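Local coordinates for beta-glucosidase (Saccharopolyspora erythraea D, PDB 5M6G), which probably hydrolyses terminal, non-reducing beta-D-glucosyl residues to release beta-D-glucose, as a two-domain enzyme of glycoside hydrolase family 3, at residues Leu374-Lys377 against Phe378-Gly381; Val51-Leu54 against Met55-Ser59; Ala363-Ile366 against Asp367-Asn370; Thr100-Ala103 against Trp104-Tyr108. One frame throughout, in Å; residues are numbered along the deposited sequence.

Contact 1: Leu374-Lys377 against Phe378-Gly381; sequences LTKK and FELG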
loop_
_atom_site.group_PDB
_atom_site.type_symbol
_atom_site.label_atom_id
_atom_site.label_comp_id
_atom_site.label_asym_id
_atom_site.label_seq_id
_atom_site.Cartn_x
_atom_site.Cartn_y
_atom_site.Cartn_z
ATOM N N LEU A 374 13.713 17.317 10.104
ATOM C CA LEU A 374 14.659 17.008 11.174
ATOM C C LEU A 374 13.938 16.559 12.436
ATOM O O LEU A 374 14.430 15.683 13.154
ATOM C CB LEU A 374 15.544 18.220 11.470
ATOM C CG LEU A 374 16.467 18.630 10.327
ATOM C CD1 LEU A 374 17.135 19.969 10.658
ATOM C CD2 LEU A 374 17.499 17.526 10.063
ATOM N N THR A 375 12.772 17.148 12.726
ATOM C CA THR A 375 12.012 16.726 13.898
ATOM C C THR A 375 11.721 15.231 13.850
ATOM O O THR A 375 11.908 14.520 14.843
ATOM C CB THR A 375 10.716 17.535 14.003
ATOM O OG1 THR A 375 11.041 18.889 14.352
ATOM C CG2 THR A 375 9.791 16.964 15.071
ATOM N N LYS A 376 11.301 14.729 12.687
ATOM C CA LYS A 376 10.998 13.308 12.565
ATOM C C LYS A 376 12.258 12.457 12.681
ATOM O O LYS A 376 12.224 11.365 13.265
ATOM C CB LYS A 376 10.275 13.053 11.244
ATOM C CG LYS A 376 8.858 13.627 11.244
ATOM C CD LYS A 376 7.973 12.812 12.196
ATOM C CE LYS A 376 6.676 13.541 12.588
ATOM N NZ LYS A 376 6.904 14.712 13.510
ATOM N N LYS A 377 13.385 12.941 12.154
ATOM C CA LYS A 377 14.639 12.208 12.338
ATOM C C LYS A 377 15.010 12.095 13.816
ATOM O O LYS A 377 15.425 11.026 14.276
ATOM C CB LYS A 377 15.761 12.870 11.540
ATOM C CG LYS A 377 15.591 12.739 10.030
ATOM C CD LYS A 377 16.811 13.287 9.285
ATOM C CE LYS A 377 16.771 12.942 7.812
ATOM N NZ LYS A 377 18.054 13.294 7.127
ATOM N N PHE A 378 14.864 13.181 14.586
ATOM C CA PHE A 378 15.142 13.091 16.022
ATOM C C PHE A 378 14.141 12.189 16.730
ATOM O O PHE A 378 14.520 11.381 17.588
ATOM C CB PHE A 378 15.128 14.473 16.668
ATOM C CG PHE A 378 16.373 15.270 16.413
ATOM C CD1 PHE A 378 17.550 14.977 17.088
ATOM C CD2 PHE A 378 16.361 16.318 15.504
ATOM C CE1 PHE A 378 18.711 15.711 16.847
ATOM C CE2 PHE A 378 17.505 17.062 15.266
ATOM C CZ PHE A 378 18.689 16.746 15.937
ATOM N N GLU A 379 12.858 12.326 16.403
ATOM C CA GLU A 379 11.846 11.500 17.049
ATOM C C GLU A 379 12.078 10.029 16.754
ATOM O O GLU A 379 11.909 9.179 17.632
ATOM C CB GLU A 379 10.444 11.934 16.601
ATOM C CG GLU A 379 10.022 13.293 17.176
ATOM C CD GLU A 379 8.741 13.845 16.557
ATOM O OE1 GLU A 379 8.395 13.458 15.416
ATOM O OE2 GLU A 379 8.086 14.689 17.204
ATOM N N LEU A 380 12.503 9.713 15.534
ATOM C CA LEU A 380 12.763 8.323 15.177
ATOM C C LEU A 380 13.990 7.759 15.873
ATOM O O LEU A 380 14.257 6.566 15.729
ATOM C CB LEU A 380 12.927 8.193 13.661
ATOM C CG LEU A 380 11.599 8.157 12.909
ATOM C CD1 LEU A 380 11.821 8.403 11.433
ATOM C CD2 LEU A 380 10.922 6.802 13.132
ATOM N N GLY A 381 14.738 8.584 16.607
ATOM C CA GLY A 381 15.909 8.116 17.313
ATOM C C GLY A 381 17.128 7.928 16.446
ATOM O O GLY A 381 18.095 7.311 16.895
HETATM O O HOH W 1 6.086 15.898 16.452
#
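The carbonyl oxygens of Leu374, Thr375 and Lys376 accept from the amides of Phe378, Glu379 and Leu380 in the closing turns of the helix 363-379, and the first of these bonds, Phe378 N to Leu374 O, measures 2.9 Å. Two flanks of this turn differ sharply in character. On the polar one, Lys376 NZ forms a salt bridge with Glu379 OE1 at 2.7 Å, meeting the oxygen on its syn side and somewhat out of the carboxylate plane. The lysine chain is bent at chi2 (-70°) and again at chi4, and this double kink brings the ammonium back to an acid only three residues ahead; Lys376 CD and CE brush the same oxygen on the way. A water donates to the second oxygen, OE2, and takes a weak bond from Lys376 NZ, while Thr375 CG2 lies alongside the carboxylate, 3.6 Å from Glu379 OE2. Thr375 OG1 turns back instead to the carbonyl of Arg371. On the apolar flank the Phe378 ring brings CD2 to 3.1 Å from Leu374 O, and its CE2 lies near Leu374 CB; Phe383 stacks on this ring. Lys377 reaches inward with a chain extended beyond CG, and its ammonium is bound by Gln66 OE1 and by the carbonyls of Gly86 and Pro123, so a buried charge has several acceptors. Gly381 is the first residue to leave helical geometry; its positive phi of 78° and its bonds back into the last turn make a Schellman motif, the classic C-terminal stop of an alpha-helix.

Contact 2: Val51-Leu54 against Met55-Ser59; sequences VDDL and MARMS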
loop_
_atom_site.group_PDB
_atom_site.type_symbol
_atom_site.label_atom_id
_atom_site.label_comp_id
_atom_site.label_asym_id
_atom_site.label_seq_id
_atom_site.Cartn_x
_atom_site.Cartn_y
_atom_site.Cartn_z
ATOM N N VAL A 51 16.539 20.355 17.335
ATOM C CA VAL A 51 16.290 20.872 15.994
ATOM C C VAL A 51 16.801 22.306 15.861
ATOM O O VAL A 51 17.479 22.654 14.891
ATOM C CB VAL A 51 14.791 20.778 15.665
ATOM C CG1 VAL A 51 14.495 21.544 14.394
ATOM C CG2 VAL A 51 14.375 19.299 15.533
ATOM N N ASP A 52 16.467 23.164 16.825
ATOM C CA ASP A 52 16.927 24.555 16.757
ATOM C C ASP A 52 18.448 24.641 16.667
ATOM O O ASP A 52 18.993 25.411 15.865
ATOM C CB ASP A 52 16.430 25.331 17.976
ATOM C CG ASP A 52 14.948 25.652 17.907
ATOM O OD1 ASP A 52 14.353 25.517 16.816
ATOM O OD2 ASP A 52 14.379 26.053 18.949
ATOM N N ASP A 53 19.154 23.860 17.488
ATOM C CA ASP A 53 20.610 23.955 17.513
ATOM C C ASP A 53 21.220 23.476 16.202
ATOM O O ASP A 53 22.128 24.114 15.659
ATOM C CB ASP A 53 21.169 23.148 18.679
ATOM C CG ASP A 53 22.661 23.240 18.759
ATOM O OD1 ASP A 53 23.146 24.311 19.169
ATOM O OD2 ASP A 53 23.342 22.265 18.383
ATOM N N LEU A 54 20.739 22.337 15.687
ATOM C CA LEU A 54 21.236 21.826 14.415
ATOM C C LEU A 54 20.992 22.823 13.288
ATOM O O LEU A 54 21.909 23.154 12.532
ATOM C CB LEU A 54 20.571 20.480 14.099
ATOM C CG LEU A 54 20.952 19.783 12.791
ATOM C CD1 LEU A 54 22.467 19.602 12.671
ATOM C CD2 LEU A 54 20.223 18.431 12.676
ATOM N N MET A 55 19.754 23.314 13.153
ATOM C CA MET A 55 19.479 24.255 12.076
ATOM C C MET A 55 20.307 25.526 12.208
ATOM O O MET A 55 20.710 26.106 11.194
ATOM C CB MET A 55 17.991 24.581 12.024
ATOM C CG MET A 55 17.181 23.402 11.505
ATOM S SD MET A 55 15.417 23.696 11.402
ATOM C CE MET A 55 15.368 25.058 10.228
ATOM N N ALA A 56 20.588 25.964 13.435
ATOM C CA ALA A 56 21.435 27.146 13.602
ATOM C C ALA A 56 22.807 26.936 12.980
ATOM O O ALA A 56 23.441 27.899 12.533
ATOM C CB ALA A 56 21.575 27.496 15.083
ATOM N N ARG A 57 23.269 25.683 12.917
ATOM C CA ARG A 57 24.581 25.346 12.375
ATOM C C ARG A 57 24.565 25.016 10.885
ATOM O O ARG A 57 25.639 24.868 10.289
ATOM C CB ARG A 57 25.173 24.160 13.148
ATOM C CG ARG A 57 25.263 24.409 14.644
ATOM C CD ARG A 57 25.535 23.140 15.417
ATOM N NE ARG A 57 25.449 23.378 16.852
ATOM C CZ ARG A 57 26.452 23.840 17.592
ATOM N NH1 ARG A 57 27.622 24.107 17.026
ATOM N NH2 ARG A 57 26.286 24.031 18.893
ATOM N N MET A 58 23.392 24.907 10.263
ATOM C CA MET A 58 23.316 24.467 8.880
ATOM C C MET A 58 23.459 25.625 7.903
ATOM O O MET A 58 22.894 26.707 8.108
ATOM C CB MET A 58 21.991 23.747 8.629
ATOM C CG MET A 58 21.878 22.434 9.383
ATOM S SD MET A 58 20.198 21.744 9.309
ATOM C CE MET A 58 20.154 21.043 7.664
ATOM N N SER A 59 24.221 25.386 6.839
ATOM C CA SER A 59 24.209 26.267 5.687
ATOM C C SER A 59 22.923 26.062 4.896
ATOM O O SER A 59 22.223 25.059 5.047
ATOM C CB SER A 59 25.392 25.987 4.772
ATOM O OG SER A 59 25.294 24.676 4.237
#
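The guanidinium of Arg57 takes the carboxylate of Asp53 at its edge, near its own plane, while the two flat groups are turned 60° apart. The grip is side-on and uses two nitrogens. NE bonds Asp53 OD2 at 2.8 Å, fairly straight (158° at the hydrogen), yet it reaches that oxygen from above the carboxylate plane; NH2 bonds Asp53 OD1 at 3.2 Å through the syn lone pair, tilted from the guanidinium plane. This i to i+4 salt bridge is thus bidentate but twisted. Asp53 CG lies anti to the backbone N (chi1 -179°), which swings the acid forward along the helix, and the arginine chain, extended from CG to NE, meets it with its aliphatic part passing over Asp53 O. Asp53 OD2 has a further donor in the backbone N of Tyr40. Away from the salt bridge the side-chain contacts are apolar and involve sulfur: Met55 SD packs on Val51 CG1 at 3.8 Å, the side chains running alongside each other, and Met58 SD lies 4.1 Å from Leu54 CG. The backbone is changing as the helix ends. Met55 N still bonds Val51 O at 2.9 Å, whereas Arg57 N has its shorter bond to Leu54 O, also 2.9 Å, and a weak one to Asp53 O. Ser59 then N-caps the next helix, 60-66. Val51 and Met55 pack against helix 363-379, through Thr375, Phe378 and Leu374, while Met58 touches Asn370 of that helix as well as Lys63 and Gln66 of helix 60-66.

Contact 3: Ala363-Ile366 against Asp367-Asn370; sequences AERI and DDAN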
loop_
_atom_site.group_PDB
_atom_site.type_symbol
_atom_site.label_atom_id
_atom_site.label_comp_id
_atom_site.label_asym_id
_atom_site.label_seq_id
_atom_site.Cartn_x
_atom_site.Cartn_y
_atom_site.Cartn_z
ATOM N N ALA A 363 12.887 32.221 2.528
ATOM C CA ALA A 363 13.767 31.495 3.437
ATOM C C ALA A 363 12.988 30.717 4.490
ATOM O O ALA A 363 13.411 29.632 4.901
ATOM C CB ALA A 363 14.733 32.475 4.106
ATOM N N GLU A 364 11.851 31.248 4.946
ATOM C CA GLU A 364 11.110 30.540 5.984
ATOM C C GLU A 364 10.513 29.236 5.467
ATOM O O GLU A 364 10.262 28.324 6.263
ATOM C CB GLU A 364 10.010 31.434 6.558
ATOM C CG GLU A 364 8.846 31.674 5.621
ATOM C CD GLU A 364 7.656 32.298 6.325
ATOM O OE1 GLU A 364 6.681 31.565 6.633
ATOM O OE2 GLU A 364 7.709 33.521 6.584
ATOM N N ARG A 365 10.290 29.134 4.157
ATOM C CA ARG A 365 9.716 27.921 3.588
ATOM C C ARG A 365 10.724 26.782 3.669
ATOM O O ARG A 365 10.377 25.656 4.058
ATOM C CB ARG A 365 9.258 28.204 2.147
ATOM C CG ARG A 365 8.501 27.078 1.387
ATOM C CD ARG A 365 7.121 26.713 1.970
ATOM N NE ARG A 365 7.192 25.742 3.064
ATOM C CZ ARG A 365 7.487 24.454 2.907
ATOM N NH1 ARG A 365 7.744 23.974 1.695
ATOM N NH2 ARG A 365 7.544 23.647 3.964
ATOM N N ILE A 366 11.992 27.078 3.368
ATOM C CA ILE A 366 13.056 26.086 3.527
ATOM C C ILE A 366 13.208 25.696 4.991
ATOM O O ILE A 366 13.447 24.525 5.320
ATOM C CB ILE A 366 14.381 26.629 2.953
ATOM C CG1 ILE A 366 14.227 27.028 1.483
ATOM C CG2 ILE A 366 15.522 25.614 3.157
ATOM C CD1 ILE A 366 13.715 25.918 0.569
ATOM N N ASP A 367 13.102 26.675 5.896
ATOM C CA ASP A 367 13.254 26.377 7.317
ATOM C C ASP A 367 12.086 25.550 7.830
ATOM O O ASP A 367 12.269 24.644 8.653
ATOM C CB ASP A 367 13.375 27.670 8.129
ATOM C CG ASP A 367 14.743 28.324 8.008
ATOM O OD1 ASP A 367 15.677 27.692 7.477
ATOM O OD2 ASP A 367 14.881 29.486 8.463
ATOM N N ASP A 368 10.871 25.854 7.369
ATOM C CA ASP A 368 9.725 25.042 7.758
ATOM C C ASP A 368 9.911 23.595 7.312
ATOM O O ASP A 368 9.681 22.659 8.088
ATOM C CB ASP A 368 8.442 25.638 7.173
ATOM C CG ASP A 368 7.257 24.716 7.315
ATOM O OD1 ASP A 368 6.832 24.477 8.460
ATOM O OD2 ASP A 368 6.744 24.239 6.281
ATOM N N ALA A 369 10.340 23.387 6.063
ATOM C CA ALA A 369 10.538 22.023 5.581
ATOM C C ALA A 369 11.606 21.314 6.398
ATOM O O ALA A 369 11.450 20.140 6.763
ATOM C CB ALA A 369 10.915 22.034 4.098
ATOM N N ASN A 370 12.691 22.020 6.726
ATOM C CA ASN A 370 13.757 21.375 7.484
ATOM C C ASN A 370 13.333 21.087 8.909
ATOM O O ASN A 370 13.670 20.039 9.456
ATOM C CB ASN A 370 15.007 22.231 7.471
ATOM C CG ASN A 370 15.893 21.887 6.329
ATOM O OD1 ASN A 370 16.924 21.239 6.511
ATOM N ND2 ASN A 370 15.469 22.256 5.123
HETATM O O HOH W 2 16.000 28.871 5.115
#
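Arg365 bends round to grasp Asp368, one turn further on. From CB its CG stands anti to the backbone N (chi1 -175°), and further bends at chi2 and chi3 curl the chain forward until the guanidinium comes over the next turn. NE and CZ come within 3.6 and 3.5 Å of Asp368 OD2, and the tip nitrogen NH2 makes the salt bridge to that oxygen, modelled very short at 2.5 Å. The acid is at the guanidinium edge and close to its plane, whereas the nitrogen arrives on the anti side of the carboxylate oxygen; the two planes stand 64° apart. NH2 also rests near Ala369 CB, at 3.7 Å. Neither charge is confined to this pair. Arg365 NH2 has a second acid in Asp337, its NH1 bonds the carbonyls of Val332 and Ile336, and Asp368 receives Lys298 at OD2 and Arg372 at OD1, so a network fixes both groups. Next along the backbone, Ile366 O accepts twice from one residue: Asn370 N and Asn370 ND2, each at 3.0 Å, approach from opposite faces of the carbonyl plane. The ND2 group has another acceptor in Lys63 O. A water donates to Ala363 O and, weakly, to Asp367 OD1, whose stronger partner is Lys63, through a salt bridge. An i to i+3 ion pair in the opening turns of a helix is the motif here, set in the N-terminal, TIM-barrel-related domain of family 3.

Contact 4: Thr100-Ala103 against Trp104-Tyr108; sequences TPQA and WADMY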
loop_
_atom_site.group_PDB
_atom_site.type_symbol
_atom_site.label_atom_id
_atom_site.label_comp_id
_atom_site.label_asym_id
_atom_site.label_seq_id
_atom_site.Cartn_x
_atom_site.Cartn_y
_atom_site.Cartn_z
ATOM N N THR A 100 17.661 -10.428 0.061
ATOM C CA THR A 100 17.471 -11.101 1.336
ATOM C C THR A 100 17.284 -10.048 2.409
ATOM O O THR A 100 17.712 -8.900 2.239
ATOM C CB THR A 100 18.660 -11.998 1.724
ATOM O OG1 THR A 100 19.815 -11.183 1.972
ATOM C CG2 THR A 100 18.965 -13.029 0.649
ATOM N N PRO A 101 16.644 -10.400 3.532
ATOM C CA PRO A 101 16.538 -9.427 4.633
ATOM C C PRO A 101 17.885 -8.918 5.123
ATOM O O PRO A 101 18.015 -7.723 5.420
ATOM C CB PRO A 101 15.796 -10.213 5.721
ATOM C CG PRO A 101 14.964 -11.188 4.962
ATOM C CD PRO A 101 15.787 -11.581 3.754
ATOM N N GLN A 102 18.899 -9.786 5.205
ATOM C CA GLN A 102 20.221 -9.329 5.635
ATOM C C GLN A 102 20.825 -8.345 4.639
ATOM O O GLN A 102 21.453 -7.354 5.035
ATOM C CB GLN A 102 21.167 -10.519 5.819
ATOM C CG GLN A 102 22.518 -10.071 6.361
ATOM C CD GLN A 102 23.657 -10.990 5.988
ATOM O OE1 GLN A 102 23.474 -12.199 5.856
ATOM N NE2 GLN A 102 24.850 -10.414 5.810
ATOM N N ALA A 103 20.675 -8.616 3.341
ATOM C CA ALA A 103 21.260 -7.732 2.340
ATOM C C ALA A 103 20.590 -6.358 2.331
ATOM O O ALA A 103 21.255 -5.349 2.049
ATOM C CB ALA A 103 21.185 -8.375 0.960
ATOM N N TRP A 104 19.286 -6.294 2.619
ATOM C CA TRP A 104 18.648 -4.987 2.789
ATOM C C TRP A 104 19.238 -4.249 3.982
ATOM O O TRP A 104 19.507 -3.044 3.907
ATOM C CB TRP A 104 17.138 -5.134 2.975
ATOM C CG TRP A 104 16.356 -5.360 1.729
ATOM C CD1 TRP A 104 16.173 -6.547 1.077
ATOM C CD2 TRP A 104 15.621 -4.375 0.990
ATOM N NE1 TRP A 104 15.376 -6.359 -0.031
ATOM C CE2 TRP A 104 15.026 -5.034 -0.105
ATOM C CE3 TRP A 104 15.421 -2.993 1.144
ATOM C CZ2 TRP A 104 14.234 -4.367 -1.037
ATOM C CZ3 TRP A 104 14.631 -2.326 0.209
ATOM C CH2 TRP A 104 14.052 -3.014 -0.867
ATOM N N ALA A 105 19.431 -4.949 5.104
ATOM C CA ALA A 105 20.023 -4.295 6.267
ATOM C C ALA A 105 21.436 -3.808 5.963
ATOM O O ALA A 105 21.820 -2.703 6.370
ATOM C CB ALA A 105 20.024 -5.236 7.469
ATOM N N ASP A 106 22.221 -4.616 5.242
ATOM C CA ASP A 106 23.559 -4.194 4.836
ATOM C C ASP A 106 23.498 -2.947 3.963
ATOM O O ASP A 106 24.274 -2.003 4.152
ATOM C CB ASP A 106 24.266 -5.324 4.089
ATOM C CG ASP A 106 24.619 -6.479 4.983
ATOM O OD1 ASP A 106 24.559 -6.320 6.224
ATOM O OD2 ASP A 106 24.960 -7.553 4.438
ATOM N N MET A 107 22.590 -2.938 2.985
ATOM C CA MET A 107 22.463 -1.782 2.108
ATOM C C MET A 107 22.124 -0.531 2.907
ATOM O O MET A 107 22.743 0.526 2.725
ATOM C CB MET A 107 21.388 -2.041 1.053
ATOM C CG MET A 107 21.188 -0.876 0.071
ATOM S SD MET A 107 19.800 -1.223 -1.023
ATOM C CE MET A 107 18.423 -1.035 0.103
ATOM N N TYR A 108 21.143 -0.642 3.806
ATOM C CA TYR A 108 20.758 0.485 4.647
ATOM C C TYR A 108 21.945 1.006 5.454
ATOM O O TYR A 108 22.227 2.209 5.456
ATOM C CB TYR A 108 19.614 0.077 5.574
ATOM C CG TYR A 108 19.214 1.195 6.503
ATOM C CD1 TYR A 108 18.227 2.106 6.137
ATOM C CD2 TYR A 108 19.859 1.373 7.724
ATOM C CE1 TYR A 108 17.877 3.153 6.985
ATOM C CE2 TYR A 108 19.529 2.406 8.559
ATOM C CZ TYR A 108 18.535 3.292 8.192
ATOM O OH TYR A 108 18.207 4.317 9.039
#
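Thr100 and Trp104 meet at the start of helix 101-116, the connecting helix of a beta-alpha-beta unit between the strands 87-90 and 125-128, and Thr100 is its N-cap. The capping bond comes first: Thr100 OG1, set at chi1 66°, accepts from Ala103 N at 3.0 Å, satisfying one of the amides that a first helical turn leaves without a carbonyl. Pro101 follows, a residue well suited to such a position because it has no N-H to offer. Regular main-chain bonds then take over, with Trp104 N on Thr100 O at 3.1 Å and Met107 N on Ala103 O at 2.9 Å.

Side-chain polar contacts are looser. Gln102 NE2 reaches Asp106 OD2 only weakly, at 3.2 Å with a bent 134° at the hydrogen, and the amide and carboxylate planes stand almost perpendicular. The chief partner of the aspartate lies elsewhere, Arg390, which forms a salt bridge with OD1. Two residues further on, Tyr108 OH bonds the carboxylate of Asp175, a ligand of a magnesium ion, so this helix supplies a second-shell group to that site.

Packing rests mainly on the indole. Trp104 is buried against Ser90 of the strand 87-90 and against Ala95, Pro96 and Val137 in loops, with Met107 also on Ser90. Trp104 NE1 bonds Asn99 OD1, just ahead of the cap, which helps fix the ring's rotation. The same pyrrole edge of Trp104 faces the capping residue: CD1 lies 3.0 Å from Thr100 O, near the plane of the ring.

How the contacts relate
Contacts 3 and 1 hold the N-terminal and C-terminal turns of helix 363-379, contact 1 running on into its stop, and contact 2 lies across both. Leu374 CD1 meets Met55 CG at 3.5 Å, while Met58 CE comes within 3.4 Å of Asn370 OD1. Contact 1 is the most buried, ending in a Schellman motif; contacts 2, 3 and 4 are partly buried. Salt bridges span three residues in contacts 1 and 3 and four in contact 2, whereas contact 4 has only a weak amide-to-carboxylate bond and relies on a threonine cap. Contact 4 belongs to another helix and touches none of the others, although Leu380 and Tyr108 both approach the magnesium ligand Asp175.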